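Local coordinates for protein salicylaldehyde dehydrogenase NahF (Pseudomonas putida, PDB 4JZ6) that probably catalyses the NAD-dependent oxidation of salicylaldehyde to salicylate in the naphthalene degradation pathway, at residues 177-182 with 481-486. Residues are numbered along the deposited sequence; the frame is centred on the assembly and turned at random.
Sequences AYPLVC and DEFTEL. With EDO (1,2-ethanediol), chain K.
The F483 ring lies flat between two aliphatic groups: P179 covers one face and the ring's own chain neighbour E482 the other. P179 CG stands 3.6 Å from the centroid of the F483 ring, only 8° off the normal, a CH-pi contact placed almost exactly over the centre, while CD of the same proline reaches the CE2 corner. On the opposite face E482 CB sits 4.0 Å above the plane of the F483 ring, over its centre. Y178 comes in obliquely with its first carbon, CB to F483 CE2 at 3.9 Å; its phenol leads away, to a hydrogen bond from OH to D475. CG of F483 stands beside its own backbone N (chi1 -53°), and this turns a face of the ring to the proline, with the two side chains running alongside each other. At the root of the F483 side chain C182 joins in: its CB lies 3.1 Å from F483 O and packs against F483 CB, and its SG lies 3.8 Å from T484 CG2. No hydrogen bond links the two segments directly, but N184 ties them together, its ND2 bonding to both P179 O and F483 O. With F483 cut back to an alanine, P179 and Y178 would probably lose the ring they pack on, and a gap would open between the helix end and E482. The contact is buried in the aldehyde dehydrogenase fold, and the side chain of F483 lies about 8 Å from that of E267, the predicted active-site residue. It joins the C-terminal end of helix 170-181 to the turn between helix 479-482 and strand 485-491, with L265 of strand 264-267 also touching F483 and helix 111-130 packing against A177 and Y178.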
ATOM      1  N   ALA A 177     -17.132  -6.922  -5.986  1.00 18.98           N
ATOM      2  CA  ALA A 177     -17.812  -7.253  -4.736  1.00 23.79           C
ATOM      3  C   ALA A 177     -17.231  -6.504  -3.555  1.00 22.08           C
ATOM      4  O   ALA A 177     -17.960  -5.875  -2.786  1.00 18.40           O
ATOM      5  CB  ALA A 177     -17.754  -8.751  -4.474  1.00 21.19           C
ATOM      6  N   TYR A 178     -15.913  -6.575  -3.416  1.00 20.81           N
ATOM      7  CA  TYR A 178     -15.254  -5.975  -2.263  1.00 21.15           C
ATOM      8  C   TYR A 178     -15.335  -4.443  -2.246  1.00 19.54           C
ATOM      9  O   TYR A 178     -15.758  -3.868  -1.241  1.00 17.49           O
ATOM     10  CB  TYR A 178     -13.821  -6.492  -2.118  1.00 17.47           C
ATOM     11  CG  TYR A 178     -13.750  -7.950  -1.709  1.00 18.26           C
ATOM     12  CD1 TYR A 178     -14.495  -8.431  -0.633  1.00 18.45           C
ATOM     13  CD2 TYR A 178     -12.940  -8.849  -2.400  1.00 22.33           C
ATOM     14  CE1 TYR A 178     -14.423  -9.766  -0.253  1.00 21.30           C
ATOM     15  CE2 TYR A 178     -12.863 -10.185  -2.026  1.00 21.85           C
ATOM     16  CZ  TYR A 178     -13.604 -10.638  -0.955  1.00 20.75           C
ATOM     17  OH  TYR A 178     -13.530 -11.967  -0.594  1.00 18.60           O
ATOM     18  N   PRO A 179     -14.962  -3.774  -3.357  1.00 19.10           N
ATOM     19  CA  PRO A 179     -15.130  -2.315  -3.320  1.00 18.06           C
ATOM     20  C   PRO A 179     -16.587  -1.891  -3.107  1.00 18.23           C
ATOM     21  O   PRO A 179     -16.839  -0.862  -2.478  1.00 18.23           O
ATOM     22  CB  PRO A 179     -14.640  -1.875  -4.702  1.00 18.47           C
ATOM     23  CG  PRO A 179     -13.649  -2.934  -5.097  1.00 19.67           C
ATOM     24  CD  PRO A 179     -14.258  -4.211  -4.580  1.00 18.14           C
ATOM     25  N   LEU A 180     -17.535  -2.676  -3.605  1.00 18.44           N
ATOM     26  CA  LEU A 180     -18.949  -2.371  -3.379  1.00 20.07           C
ATOM     27  C   LEU A 180     -19.345  -2.422  -1.898  1.00 21.26           C
ATOM     28  O   LEU A 180     -19.887  -1.451  -1.365  1.00 25.52           O
ATOM     29  CB  LEU A 180     -19.862  -3.271  -4.215  1.00 19.04           C
ATOM     30  CG  LEU A 180     -19.845  -3.022  -5.727  1.00 31.10           C
ATOM     31  CD1 LEU A 180     -21.123  -3.527  -6.384  1.00 26.50           C
ATOM     32  CD2 LEU A 180     -19.622  -1.551  -6.025  1.00 28.31           C
ATOM     33  N   VAL A 181     -19.071  -3.540  -1.234  1.00 18.08           N
ATOM     34  CA  VAL A 181     -19.451  -3.681   0.168  1.00 21.45           C
ATOM     35  C   VAL A 181     -18.757  -2.645   1.064  1.00 17.66           C
ATOM     36  O   VAL A 181     -19.239  -2.329   2.152  1.00 18.25           O
ATOM     37  CB  VAL A 181     -19.200  -5.109   0.698  1.00 23.38           C
ATOM     38  CG1 VAL A 181     -17.706  -5.395   0.810  1.00 17.39           C
ATOM     39  CG2 VAL A 181     -19.908  -5.312   2.029  1.00 17.70           C
ATOM     40  N   CYS A 182     -17.638  -2.100   0.596  1.00 20.03           N
ATOM     41  CA  CYS A 182     -16.938  -1.057   1.340  1.00 25.90           C
ATOM     42  C   CYS A 182     -17.501   0.333   1.031  1.00 20.46           C
ATOM     43  O   CYS A 182     -16.997   1.352   1.509  1.00 17.75           O
ATOM     44  CB  CYS A 182     -15.432  -1.132   1.089  1.00 17.29           C
ATOM     45  SG  CYS A 182     -14.652  -2.567   1.895  1.00 16.99           S
ATOM     46  N   ASP A 481      -9.107  -3.098   4.286  1.00 23.82           N
ATOM     47  CA  ASP A 481      -8.243  -1.933   4.335  1.00 19.20           C
ATOM     48  C   ASP A 481      -7.949  -1.396   2.939  1.00 18.39           C
ATOM     49  O   ASP A 481      -7.629  -0.220   2.767  1.00 26.07           O
ATOM     50  CB  ASP A 481      -6.937  -2.275   5.045  1.00 22.94           C
ATOM     51  CG  ASP A 481      -5.984  -1.100   5.102  1.00 27.42           C
ATOM     52  OD1 ASP A 481      -6.143  -0.247   6.001  1.00 27.37           O
ATOM     53  OD2 ASP A 481      -5.082  -1.023   4.237  1.00 28.15           O
ATOM     54  N   GLU A 482      -8.056  -2.260   1.940  1.00 20.80           N
ATOM     55  CA  GLU A 482      -7.763  -1.863   0.571  1.00 17.66           C
ATOM     56  C   GLU A 482      -8.793  -0.887   0.030  1.00 18.95           C
ATOM     57  O   GLU A 482      -8.486  -0.055  -0.822  1.00 17.73           O
ATOM     58  CB  GLU A 482      -7.702  -3.090  -0.331  1.00 17.27           C
ATOM     59  CG  GLU A 482      -6.700  -4.108   0.123  1.00 17.20           C
ATOM     60  CD  GLU A 482      -5.282  -3.666  -0.152  1.00 22.77           C
ATOM     61  OE1 GLU A 482      -5.107  -2.631  -0.836  1.00 17.76           O
ATOM     62  OE2 GLU A 482      -4.348  -4.361   0.308  1.00 20.01           O
ATOM     63  N   PHE A 483     -10.020  -0.990   0.526  1.00 25.99           N
ATOM     64  CA  PHE A 483     -11.110  -0.190  -0.016  1.00 24.38           C
ATOM     65  C   PHE A 483     -11.830   0.600   1.064  1.00 24.00           C
ATOM     66  O   PHE A 483     -13.032   0.847   0.966  1.00 23.94           O
ATOM     67  CB  PHE A 483     -12.091  -1.076  -0.780  1.00 19.35           C
ATOM     68  CG  PHE A 483     -11.439  -1.920  -1.835  1.00 24.14           C
ATOM     69  CD1 PHE A 483     -10.787  -1.329  -2.908  1.00 22.32           C
ATOM     70  CD2 PHE A 483     -11.471  -3.306  -1.753  1.00 22.26           C
ATOM     71  CE1 PHE A 483     -10.180  -2.103  -3.878  1.00 22.90           C
ATOM     72  CE2 PHE A 483     -10.868  -4.089  -2.724  1.00 19.68           C
ATOM     73  CZ  PHE A 483     -10.220  -3.487  -3.786  1.00 22.57           C
ATOM     74  N   THR A 484     -11.090   0.994   2.096  1.00 21.07           N
ATOM     75  CA  THR A 484     -11.642   1.858   3.127  1.00 17.31           C
ATOM     76  C   THR A 484     -10.686   2.979   3.475  1.00 26.35           C
ATOM     77  O   THR A 484      -9.468   2.853   3.309  1.00 23.83           O
ATOM     78  CB  THR A 484     -11.991   1.087   4.425  1.00 25.70           C
ATOM     79  OG1 THR A 484     -10.819   0.438   4.949  1.00 22.47           O
ATOM     80  CG2 THR A 484     -13.091   0.058   4.162  1.00 26.97           C
ATOM     81  N   GLU A 485     -11.251   4.089   3.937  1.00 25.68           N
ATOM     82  CA  GLU A 485     -10.463   5.124   4.581  1.00 20.54           C
ATOM     83  C   GLU A 485     -10.432   4.782   6.054  1.00 21.57           C
ATOM     84  O   GLU A 485     -11.480   4.504   6.646  1.00 23.68           O
ATOM     85  CB  GLU A 485     -11.099   6.508   4.404  1.00 22.97           C
ATOM     86  CG  GLU A 485     -11.146   7.031   2.979  1.00 24.66           C
ATOM     87  CD  GLU A 485      -9.764   7.215   2.367  1.00 34.39           C
ATOM     88  OE1 GLU A 485      -8.747   7.058   3.088  1.00 18.82           O
ATOM     89  OE2 GLU A 485      -9.702   7.521   1.154  1.00 36.13           O
ATOM     90  N   LEU A 486      -9.238   4.772   6.637  1.00 17.86           N
ATOM     91  CA  LEU A 486      -9.105   4.622   8.079  1.00 19.01           C
ATOM     92  C   LEU A 486      -8.911   6.003   8.681  1.00 18.22           C
ATOM     93  O   LEU A 486      -7.926   6.680   8.399  1.00 18.53           O
ATOM     94  CB  LEU A 486      -7.932   3.707   8.444  1.00 21.17           C
ATOM     95  CG  LEU A 486      -7.685   3.535   9.945  1.00 21.00           C
ATOM     96  CD1 LEU A 486      -8.825   2.774  10.599  1.00 17.67           C
ATOM     97  CD2 LEU A 486      -6.360   2.836  10.194  1.00 19.96           C
TER
HETATM   98  C1  EDO K 510      -4.201   3.555   4.793  1.00 53.19           C
HETATM   99  O1  EDO K 510      -3.657   3.893   3.506  1.00 44.26           O
HETATM  100  C2  EDO K 510      -3.553   2.276   5.322  1.00 55.70           C
HETATM  101  O2  EDO K 510      -4.307   1.736   6.417  1.00 50.05           O